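Local coordinates for erythrocyte membrane protein 1 (Plasmodium falciparum, PDB 2XU0) that probably binds host-cell surface receptors through adhesive regions such as this NTS-DBL1 domain from a rosetting parasite variant, at residues C338-E341 / Q342-K345. The protein carries 10 engineered substitutions. Residues are numbered along the deposited sequence; the frame is centred on the assembly and turned at random.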
# COMPACT_ATOMS: atom_id res chain seq x y z
N CYS A 338 -20.73 -12.43 -19.34
CA CYS A 338 -20.31 -12.56 -20.74
C CYS A 338 -20.12 -13.96 -21.27
O CYS A 338 -20.36 -14.19 -22.46
CB CYS A 338 -19.06 -11.72 -21.00
SG CYS A 338 -19.31 -9.94 -20.76
N ARG A 339 -19.53 -14.84 -20.45
CA ARG A 339 -19.18 -16.19 -20.88
C ARG A 339 -19.50 -17.21 -19.80
O ARG A 339 -19.02 -17.11 -18.67
CB ARG A 339 -17.68 -16.26 -21.24
CG ARG A 339 -17.35 -17.21 -22.40
CD ARG A 339 -16.80 -16.43 -23.58
NE ARG A 339 -15.37 -16.65 -23.79
CZ ARG A 339 -14.57 -15.81 -24.45
NH1 ARG A 339 -15.05 -14.68 -24.95
NH2 ARG A 339 -13.28 -16.09 -24.60
N ASP A 340 -20.33 -18.18 -20.19
CA ASP A 340 -20.72 -19.36 -19.41
C ASP A 340 -20.96 -20.45 -20.47
O ASP A 340 -22.08 -20.61 -20.96
CB ASP A 340 -21.97 -19.08 -18.53
CG ASP A 340 -22.21 -20.11 -17.42
OD1 ASP A 340 -21.91 -21.31 -17.64
OD2 ASP A 340 -22.73 -19.72 -16.35
N GLU A 341 -19.86 -21.11 -20.89
CA GLU A 341 -19.88 -22.14 -21.94
C GLU A 341 -20.84 -23.31 -21.66
O GLU A 341 -21.57 -23.73 -22.56
CB GLU A 341 -18.47 -22.63 -22.29
CG GLU A 341 -17.62 -21.58 -23.00
CD GLU A 341 -16.38 -22.07 -23.73
OE1 GLU A 341 -15.90 -23.19 -23.44
OE2 GLU A 341 -15.88 -21.32 -24.60
N GLN A 342 -20.86 -23.79 -20.39
CA GLN A 342 -21.71 -24.88 -19.89
C GLN A 342 -23.20 -24.55 -20.06
O GLN A 342 -23.99 -25.44 -20.38
CB GLN A 342 -21.39 -25.17 -18.41
CG GLN A 342 -21.81 -26.57 -17.95
CD GLN A 342 -21.33 -26.89 -16.55
OE1 GLN A 342 -20.12 -26.93 -16.28
NE2 GLN A 342 -22.26 -27.16 -15.64
N ASN A 343 -23.57 -23.27 -19.84
CA ASN A 343 -24.93 -22.76 -19.97
C ASN A 343 -25.17 -22.05 -21.32
O ASN A 343 -26.10 -21.25 -21.44
CB ASN A 343 -25.30 -21.89 -18.77
CG ASN A 343 -25.52 -22.68 -17.50
OD1 ASN A 343 -26.35 -23.60 -17.44
ND2 ASN A 343 -24.78 -22.34 -16.45
N LYS A 344 -24.32 -22.36 -22.33
CA LYS A 344 -24.39 -21.86 -23.71
C LYS A 344 -24.39 -20.32 -23.88
O LYS A 344 -24.89 -19.81 -24.88
CB LYS A 344 -25.55 -22.54 -24.49
CG LYS A 344 -25.37 -24.05 -24.67
CD LYS A 344 -26.54 -24.71 -25.42
CE LYS A 344 -26.41 -24.64 -26.92
NZ LYS A 344 -27.53 -25.33 -27.61
N LYS A 345 -23.82 -19.60 -22.90
CA LYS A 345 -23.70 -18.14 -22.93
C LYS A 345 -22.33 -17.74 -23.46
O LYS A 345 -21.29 -18.11 -22.89
CB LYS A 345 -23.91 -17.55 -21.53
CG LYS A 345 -23.82 -16.02 -21.46
CD LYS A 345 -23.65 -15.49 -20.01
CE LYS A 345 -24.84 -15.69 -19.08
NZ LYS A 345 -26.10 -15.17 -19.67
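Asp340 and Lys345 pair in antiparallel fashion at the turn end of a tight hairpin, a worked example of the type I turn followed by a G1 beta bulge. Two backbone bonds join them: Asp340 N gives a nearly straight one to Lys345 O (2.9 Å, 172°), and Lys345 N returns one to Asp340 O. Lys344, with positive phi, shares the place facing Asp340, and its N closes the turn on Glu341 O at 3.1 Å.

The Asp340 side chain adds weaker contacts to this backbone frame. Its CB rests 3.9 Å from Lys345 CB on the same face of the sheet. Beyond it CG, anti to the backbone N (chi1 -164°), is carried forward over the turn, beside Asn343 CB. OD1 then takes weak bonds from both Asn343 N and Asn343 ND2, while OD2 receives another weak one, straighter, from Asn343 ND2 (3.3 Å). The two side chains run alongside each other, the amide turned 65° from the carboxylate.

The hairpin continues directly from helix 311-338 in the C-terminal Duffy-binding-like subdomain, and the Cys338–Cys373 disulfide ties its root to helix 371-407.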